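Local atomic coordinates of phosphotransferase system, mannose/fructose/N-acetylgalactosamine-specific component IIB (Thermoanaerobacter tengcongensis, PDB entry 3LFJ), a protein that probably carries phosphoryl groups to sugars as the IIB component of a mannose/fructose/N-acetylgalactosamine-type phosphotransferase system, coupling phosphorylation to sugar uptake. Residues Thr121-Gly126 and Lys149-Leu154; Lys105-Cys110 and Glu145-Thr150; Arg41-Lys44 and Glu48-Ile51. All blocks are in the same frame, centred on the assembly; numbering follows the deposited sequence. Where two conformers were deposited one is given.

Interaction 1. Residues Thr121-Gly126 and Lys149-Leu154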
loop_
_atom_site.group_PDB
_atom_site.type_symbol
_atom_site.label_atom_id
_atom_site.label_comp_id
_atom_site.label_asym_id
_atom_site.label_seq_id
_atom_site.Cartn_x
_atom_site.Cartn_y
_atom_site.Cartn_z
ATOM N N THR A 121 -8.817 0.735 -5.542
ATOM C CA THR A 121 -9.906 -0.245 -5.623
ATOM C C THR A 121 -9.643 -1.478 -4.758
ATOM O O THR A 121 -10.582 -2.097 -4.252
ATOM C CB THR A 121 -10.198 -0.676 -7.077
ATOM O OG1 THR A 121 -8.996 -1.105 -7.742
ATOM C CG2 THR A 121 -10.832 0.463 -7.859
ATOM N N THR A 122 -8.368 -1.834 -4.611
ATOM C CA THR A 122 -7.956 -2.983 -3.816
ATOM C C THR A 122 -6.798 -2.542 -2.939
ATOM O O THR A 122 -5.851 -1.915 -3.424
ATOM C CB THR A 122 -7.467 -4.137 -4.698
ATOM O OG1 THR A 122 -8.545 -4.600 -5.516
ATOM C CG2 THR A 122 -6.956 -5.303 -3.848
ATOM N N LEU A 123 -6.873 -2.889 -1.661
ATOM C CA LEU A 123 -5.846 -2.505 -0.708
ATOM C C LEU A 123 -5.394 -3.738 0.048
ATOM O O LEU A 123 -6.158 -4.312 0.836
ATOM C CB LEU A 123 -6.386 -1.454 0.246
ATOM C CG LEU A 123 -5.376 -0.951 1.290
ATOM C CD1 LEU A 123 -4.165 -0.303 0.627
ATOM C CD2 LEU A 123 -6.044 0.025 2.220
ATOM N N ASN A 124 -4.146 -4.120 -0.189
ATOM C CA ASN A 124 -3.522 -5.284 0.412
ATOM C C ASN A 124 -2.718 -4.864 1.648
ATOM O O ASN A 124 -1.784 -4.071 1.547
ATOM C CB ASN A 124 -2.630 -5.926 -0.648
ATOM C CG ASN A 124 -1.610 -6.862 -0.073
ATOM O OD1 ASN A 124 -1.927 -7.740 0.755
ATOM N ND2 ASN A 124 -0.383 -6.710 -0.515
ATOM N N ILE A 125 -3.107 -5.366 2.819
ATOM C CA ILE A 125 -2.341 -5.098 4.042
ATOM C C ILE A 125 -1.235 -6.155 4.151
ATOM O O ILE A 125 -1.496 -7.331 4.441
ATOM C CB ILE A 125 -3.248 -5.134 5.303
ATOM C CG1 ILE A 125 -4.542 -4.325 5.098
ATOM C CG2 ILE A 125 -2.462 -4.662 6.516
ATOM C CD1 ILE A 125 -4.328 -2.851 4.664
ATOM N N GLY A 126 -0.001 -5.748 3.877
ATOM C CA GLY A 126 1.124 -6.659 3.781
ATOM C C GLY A 126 2.026 -6.760 4.997
ATOM O O GLY A 126 2.568 -7.832 5.286
ATOM N N LYS A 149 -10.923 0.226 12.446
ATOM C CA LYS A 149 -11.996 1.195 12.212
ATOM C C LYS A 149 -11.695 2.051 10.979
ATOM O O LYS A 149 -12.571 2.313 10.148
ATOM C CB LYS A 149 -12.214 2.081 13.447
ATOM C CG LYS A 149 -12.900 1.366 14.608
ATOM N N THR A 150 -10.464 2.455 10.801
ATOM C CA THR A 150 -10.052 3.224 9.635
ATOM C C THR A 150 -10.183 2.402 8.356
ATOM O O THR A 150 -10.603 2.939 7.308
ATOM C CB THR A 150 -8.602 3.719 9.798
ATOM O OG1 THR A 150 -8.509 4.559 10.955
ATOM C CG2 THR A 150 -8.224 4.650 8.657
ATOM N N LEU A 151 -9.802 1.169 8.393
ATOM C CA LEU A 151 -9.914 0.341 7.203
ATOM C C LEU A 151 -11.379 0.152 6.806
ATOM O O LEU A 151 -11.725 0.234 5.629
ATOM C CB LEU A 151 -9.214 -1.005 7.397
ATOM C CG LEU A 151 -7.681 -0.912 7.473
ATOM C CD1 LEU A 151 -7.089 -2.275 7.777
ATOM C CD2 LEU A 151 -7.115 -0.361 6.180
ATOM N N LEU A 152 -12.226 -0.048 7.809
ATOM C CA LEU A 152 -13.663 -0.173 7.579
ATOM C C LEU A 152 -14.236 1.095 6.961
ATOM O O LEU A 152 -15.096 1.033 6.077
ATOM C CB LEU A 152 -14.378 -0.499 8.885
ATOM C CG LEU A 152 -14.170 -1.944 9.344
ATOM C CD1 LEU A 152 -14.732 -2.181 10.732
ATOM C CD2 LEU A 152 -14.789 -2.907 8.340
ATOM N N GLU A 153 -13.757 2.244 7.427
ATOM C CA GLU A 153 -14.206 3.521 6.895
ATOM C C GLU A 153 -13.791 3.699 5.432
ATOM O O GLU A 153 -14.561 4.220 4.619
ATOM C CB GLU A 153 -13.698 4.666 7.774
ATOM C CG GLU A 153 -13.997 6.048 7.255
ATOM C CD GLU A 153 -13.460 7.134 8.171
ATOM O OE1 GLU A 153 -12.326 6.985 8.680
ATOM O OE2 GLU A 153 -14.172 8.139 8.376
ATOM N N LEU A 154 -12.584 3.264 5.079
ATOM C CA LEU A 154 -12.173 3.311 3.682
ATOM C C LEU A 154 -13.065 2.419 2.808
ATOM O O LEU A 154 -13.454 2.809 1.705
ATOM C CB LEU A 154 -10.708 2.908 3.529
ATOM C CG LEU A 154 -9.658 3.831 4.144
ATOM C CD1 LEU A 154 -8.292 3.271 3.792
ATOM C CD2 LEU A 154 -9.784 5.254 3.651
#
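Leu151 meets Leu123 and Ile125 where helix 145-158 lies over strand 122-127. The two short segments run almost antiparallel, with their axes 163° apart in direction and 11.4 Å from each other at closest approach. Leucine and isoleucine side chains bridge that gap, and the contact is wholly apolar.

The tight part centres on one methyl, CD2 of Leu151. It comes tip to tip with Ile125, whose CD1 is 4.0 Å from Leu151 CD2. The same methyl also lies 4.1 Å from Leu123 CD2, but here the two side chains cross at about a right angle. Leu123 holds its CG anti to the backbone N (chi1 -179°), which carries CD2 out from the strand to the helix. Leu154, one turn further on, adds a lighter touch, with its CD1 4.2 Å from Leu123 CD2. All four residues are buried.

Away from this cluster the helix is partly open to solvent. Lys149, Leu152 and Glu153 do not reach the strand and are partly exposed. Lys149 has no modelled atoms past CG. Glu153 forms a salt bridge with Lys157 of the same helix.

The arrangement is that of a helix packed on a parallel sheet in an alpha/beta fold. Strand 122-127 lies between strands 22-30 and 161-164. Ile29 and Val162 flank the apolar cluster on these strands, and Cys110 of helix 107-115 borders Leu123.

Interaction 2. Residues Lys105-Cys110 and Glu145-Thr150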
loop_
_atom_site.group_PDB
_atom_site.type_symbol
_atom_site.label_atom_id
_atom_site.label_comp_id
_atom_site.label_asym_id
_atom_site.label_seq_id
_atom_site.Cartn_x
_atom_site.Cartn_y
_atom_site.Cartn_z
ATOM N N LYS A 105 3.756 2.987 3.476
ATOM C CA LYS A 105 4.311 2.497 4.721
ATOM C C LYS A 105 3.229 2.241 5.786
ATOM O O LYS A 105 3.392 1.382 6.651
ATOM C CB LYS A 105 5.317 3.529 5.243
ATOM C CG LYS A 105 6.232 3.047 6.342
ATOM C CD LYS A 105 7.166 4.200 6.714
ATOM C CE LYS A 105 8.162 3.777 7.776
ATOM N NZ LYS A 105 9.037 4.962 8.120
ATOM N N ASN A 106 2.134 2.995 5.735
ATOM C CA ASN A 106 1.139 2.912 6.793
ATOM C C ASN A 106 -0.260 3.268 6.306
ATOM O O ASN A 106 -0.433 3.880 5.246
ATOM C CB ASN A 106 1.566 3.824 7.971
ATOM C CG ASN A 106 1.977 5.206 7.521
ATOM O OD1 ASN A 106 1.208 5.912 6.879
ATOM N ND2 ASN A 106 3.205 5.605 7.866
ATOM N N ILE A 107 -1.249 2.879 7.115
ATOM C CA ILE A 107 -2.648 3.127 6.811
ATOM C C ILE A 107 -2.977 4.609 6.711
ATOM O O ILE A 107 -3.689 5.030 5.794
ATOM C CB ILE A 107 -3.572 2.423 7.842
ATOM C CG1 ILE A 107 -3.471 0.910 7.675
ATOM C CG2 ILE A 107 -5.015 2.893 7.660
ATOM C CD1 ILE A 107 -3.950 0.130 8.897
ATOM N N ASP A 108 -2.429 5.417 7.621
ATOM C CA ASP A 108 -2.732 6.830 7.583
ATOM C C ASP A 108 -2.379 7.514 6.264
ATOM O O ASP A 108 -3.114 8.377 5.770
ATOM C CB ASP A 108 -2.055 7.567 8.720
ATOM C CG ASP A 108 -2.514 9.000 8.799
ATOM O OD1 ASP A 108 -1.698 9.918 8.578
ATOM O OD2 ASP A 108 -3.732 9.215 9.022
ATOM N N THR A 109 -1.237 7.151 5.683
ATOM C CA THR A 109 -0.848 7.791 4.443
ATOM C C THR A 109 -1.781 7.363 3.316
ATOM O O THR A 109 -2.150 8.168 2.468
ATOM C CB THR A 109 0.626 7.506 4.110
ATOM O OG1 THR A 109 1.455 7.959 5.200
ATOM C CG2 THR A 109 1.043 8.228 2.837
ATOM N N CYS A 110 -2.192 6.097 3.341
ATOM C CA CYS A 110 -3.167 5.619 2.377
ATOM C C CYS A 110 -4.490 6.389 2.531
ATOM O O CYS A 110 -5.056 6.859 1.545
ATOM C CB CYS A 110 -3.364 4.111 2.534
ATOM S SG CYS A 110 -4.563 3.444 1.362
ATOM N N GLU A 145 -7.458 -1.494 17.217
ATOM C CA GLU A 145 -8.869 -1.307 16.981
ATOM C C GLU A 145 -9.113 -0.046 16.135
ATOM O O GLU A 145 -9.924 -0.061 15.216
ATOM C CB GLU A 145 -9.589 -1.215 18.326
ATOM C CG GLU A 145 -11.087 -1.290 18.237
ATOM C CD GLU A 145 -11.729 -1.184 19.618
ATOM O OE1 GLU A 145 -12.340 -2.174 20.068
ATOM O OE2 GLU A 145 -11.594 -0.119 20.255
ATOM N N ASP A 146 -8.399 1.039 16.428
ATOM C CA ASP A 146 -8.550 2.265 15.643
ATOM C C ASP A 146 -8.170 2.048 14.182
ATOM O O ASP A 146 -8.800 2.577 13.273
ATOM C CB ASP A 146 -7.722 3.406 16.231
ATOM C CG ASP A 146 -8.387 4.048 17.430
ATOM O OD1 ASP A 146 -9.564 3.718 17.702
ATOM O OD2 ASP A 146 -7.732 4.879 18.098
ATOM N N GLU A 147 -7.128 1.257 13.953
ATOM C CA GLU A 147 -6.696 1.001 12.588
ATOM C C GLU A 147 -7.741 0.207 11.816
ATOM O O GLU A 147 -7.990 0.472 10.639
ATOM C CB GLU A 147 -5.323 0.309 12.578
ATOM C CG GLU A 147 -4.195 1.309 12.793
ATOM C CD GLU A 147 -2.900 0.711 13.331
ATOM O OE1 GLU A 147 -2.818 -0.510 13.593
ATOM O OE2 GLU A 147 -1.953 1.505 13.503
ATOM N N VAL A 148 -8.338 -0.781 12.476
ATOM C CA VAL A 148 -9.378 -1.566 11.834
ATOM C C VAL A 148 -10.590 -0.682 11.525
ATOM O O VAL A 148 -11.181 -0.807 10.454
ATOM C CB VAL A 148 -9.784 -2.781 12.674
ATOM C CG1 VAL A 148 -10.896 -3.530 11.979
ATOM C CG2 VAL A 148 -8.574 -3.696 12.875
ATOM N N LYS A 149 -10.923 0.226 12.446
ATOM C CA LYS A 149 -11.996 1.195 12.212
ATOM C C LYS A 149 -11.695 2.051 10.979
ATOM O O LYS A 149 -12.571 2.313 10.148
ATOM C CB LYS A 149 -12.214 2.081 13.447
ATOM C CG LYS A 149 -12.900 1.366 14.608
ATOM N N THR A 150 -10.464 2.455 10.801
ATOM C CA THR A 150 -10.052 3.224 9.635
ATOM C C THR A 150 -10.183 2.402 8.356
ATOM O O THR A 150 -10.603 2.939 7.308
ATOM C CB THR A 150 -8.602 3.719 9.798
ATOM O OG1 THR A 150 -8.509 4.559 10.955
ATOM C CG2 THR A 150 -8.224 4.650 8.657
#
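Asn106 OD1, next to the contact residue Ile107, is gripped by two donors from Thr109. The hydroxyl gives the shorter bond, Thr109 OG1 to Asn106 OD1 at 2.7 Å. The backbone gives the other, Thr109 N to Asn106 OD1 at 3.0 Å. This is an N-cap: Asn106 precedes helix 107-115 and its side chain takes up an amide N-H of the first turn. The two donors approach differently. The amide comes nearly end-on to the carbonyl (C=O...N 164°), while the hydroxyl comes in at a more bent angle (136°), tilted slightly from the carbonyl plane. Together they should restrain the rotation of the Asn106 amide.

The cap fixes the start of a helix that lies beside helix 145-158 on one face of the alpha/beta sheet. Ile107 in the first turn makes the contact, using both of its branches. Its CG1 is anti to the carbonyl carbon (chi1 -68°), and the chain continues extended to CD1. That methyl lies against the aliphatic part of Glu147, and the two side chains cross at a slant. The carboxylate of Glu147 is engaged elsewhere, in a salt bridge from OE2 to Arg134. The stem of an acidic side chain thus serves as apolar packing while its charged end is paired.

Ile29 of strand 22-30 and Leu143 also border Ile107, which is buried between sheet and helix. Glu147 and Thr150 are only partly exposed. Thr150 offers its methyl and slides past Ile107 in the opposite direction. Ile107 CD1 lies 3.9 Å from Glu147 CB, and Ile107 CG2 lies 3.8 Å from Thr150 CG2.

Interaction 3. Residues Arg41-Lys44 and Glu48-Ile51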
loop_
_atom_site.group_PDB
_atom_site.type_symbol
_atom_site.label_atom_id
_atom_site.label_comp_id
_atom_site.label_asym_id
_atom_site.label_seq_id
_atom_site.Cartn_x
_atom_site.Cartn_y
_atom_site.Cartn_z
ATOM N N ARG A 41 8.286 -10.840 -5.791
ATOM C CA ARG A 41 7.141 -11.730 -5.932
ATOM C C ARG A 41 5.880 -10.989 -6.387
ATOM O O ARG A 41 5.228 -11.392 -7.341
ATOM C CB ARG A 41 6.873 -12.497 -4.632
ATOM C CG ARG A 41 8.063 -13.303 -4.135
ATOM C CD ARG A 41 7.646 -14.217 -2.992
ATOM N NE ARG A 41 8.790 -14.933 -2.439
ATOM C CZ ARG A 41 9.259 -16.074 -2.930
ATOM N NH1 ARG A 41 8.675 -16.633 -3.983
ATOM N NH2 ARG A 41 10.309 -16.654 -2.367
ATOM N N TRP A 42 5.551 -9.883 -5.720
ATOM C CA TRP A 42 4.355 -9.132 -6.074
ATOM C C TRP A 42 4.379 -8.602 -7.505
ATOM O O TRP A 42 3.365 -8.656 -8.195
ATOM C CB TRP A 42 4.118 -7.980 -5.081
ATOM C CG TRP A 42 3.490 -8.466 -3.807
ATOM C CD1 TRP A 42 4.105 -8.632 -2.593
ATOM C CD2 TRP A 42 2.127 -8.874 -3.628
ATOM N NE1 TRP A 42 3.203 -9.120 -1.675
ATOM C CE2 TRP A 42 1.986 -9.283 -2.283
ATOM C CE3 TRP A 42 1.016 -8.945 -4.479
ATOM C CZ2 TRP A 42 0.775 -9.762 -1.769
ATOM C CZ3 TRP A 42 -0.199 -9.413 -3.961
ATOM C CH2 TRP A 42 -0.302 -9.812 -2.615
ATOM N N MET A 43 5.529 -8.100 -7.952
ATOM C CA MET A 43 5.576 -7.443 -9.251
ATOM C C MET A 43 5.457 -8.417 -10.411
ATOM O O MET A 43 5.111 -8.010 -11.513
ATOM C CB MET A 43 6.821 -6.576 -9.392
ATOM C CG MET A 43 6.792 -5.329 -8.491
ATOM S SD MET A 43 5.254 -4.362 -8.506
ATOM C CE MET A 43 5.358 -3.561 -10.102
ATOM N N LYS A 44 5.719 -9.695 -10.162
ATOM C CA LYS A 44 5.534 -10.684 -11.227
ATOM C C LYS A 44 4.088 -10.736 -11.730
ATOM O O LYS A 44 3.832 -11.091 -12.884
ATOM C CB LYS A 44 6.059 -12.056 -10.803
ATOM C CG LYS A 44 7.559 -12.169 -11.071
ATOM C CD LYS A 44 8.214 -13.360 -10.403
ATOM C CE LYS A 44 9.703 -13.374 -10.726
ATOM N NZ LYS A 44 10.415 -14.521 -10.100
ATOM N N GLU A 48 3.925 -4.804 -16.360
ATOM C CA GLU A 48 4.243 -3.529 -16.989
ATOM C C GLU A 48 4.267 -2.347 -16.009
ATOM O O GLU A 48 4.484 -1.200 -16.400
ATOM C CB GLU A 48 3.268 -3.253 -18.139
ATOM N N ALA A 49 4.074 -2.637 -14.733
ATOM C CA ALA A 49 3.928 -1.579 -13.735
ATOM C C ALA A 49 5.230 -1.156 -13.065
ATOM O O ALA A 49 6.202 -1.914 -12.985
ATOM C CB ALA A 49 2.916 -2.001 -12.680
ATOM N N SER A 50 5.230 0.086 -12.596
ATOM C CA SER A 50 6.322 0.561 -11.774
ATOM C C SER A 50 5.831 0.608 -10.335
ATOM O O SER A 50 4.640 0.510 -10.076
ATOM C CB SER A 50 6.736 1.950 -12.212
ATOM O OG SER A 50 5.654 2.827 -12.014
ATOM N N ILE A 51 6.766 0.716 -9.409
ATOM C CA ILE A 51 6.420 0.840 -7.990
ATOM C C ILE A 51 6.443 2.320 -7.622
ATOM O O ILE A 51 7.431 3.005 -7.854
ATOM C CB ILE A 51 7.437 0.103 -7.115
ATOM C CG1 ILE A 51 7.354 -1.408 -7.376
ATOM C CG2 ILE A 51 7.158 0.409 -5.618
ATOM C CD1 ILE A 51 8.491 -2.204 -6.778
#
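Residues Met43 and Ala49 bring the two backbones nearest, with Met43 CA 7.6 Å from Ala49 CA. Segment 41-44 belongs in large part to the short helix 38-43, and a weak bond joins Lys44 N to Arg41 O (3.3 Å). From Ala49 the chain is extended and runs into strand 50-54. The chain doubles back between the two segments over only three residues.

Met43 is the side chain that fills the gap, and it touches three consecutive residues. Its chain bends at chi2 (-47°) and again at chi3 (-74°). These bends fold the thioether across Ile51 and bring the terminal methyl back to Ala49. Met43 SD lies 3.8 Å from Ile51 CG1, and Met43 CG lies 3.9 Å from Ile51 CD1, as the two side chains cross at a slant.

This is part of a beta-alpha-beta crossover: strand 22-30, helix 38-43 and strand 50-54 follow in sequence, and the two strands run parallel. Strand 98-104 lies between them in the sheet. Its Phe101 also packs on Met43.

The methyl end of Met43 reaches the backbone of the strand entry. Met43 CE is 3.4 Å from Ala49 O, a van der Waals contact, and 3.9 Å from Ala49 CB. The CB of Ser50 points away from the helix; in the conformer given, Ser50 OG is hydrogen-bonded to Glu98 OE2.

In the fold
Interactions 1 and 2 are neighbours, with centres about 7 Å apart, and both use helix 145-158. They share Lys149 and Thr150, and their apolar groups merge: Leu123 CD2 lies 3.8 Å from Cys110 SG, and Leu151 CD1 lies 4.1 Å from Ile107 CD1. Interaction 3 lies across the sheet, about 20 Å from interaction 1 and 24 Å from interaction 2, centre to centre. It still touches interaction 1 through strand 122-127, since Asn124 packs on Trp42 while Leu123 and Ile125 face helix 145-158. Interactions 2 and 3 do not touch; their nearest atoms are about 10 Å apart. Interactions 1 and 3 tie helices to opposite faces of one mainly parallel sheet, while interaction 2 joins two helices on the same face as interaction 1.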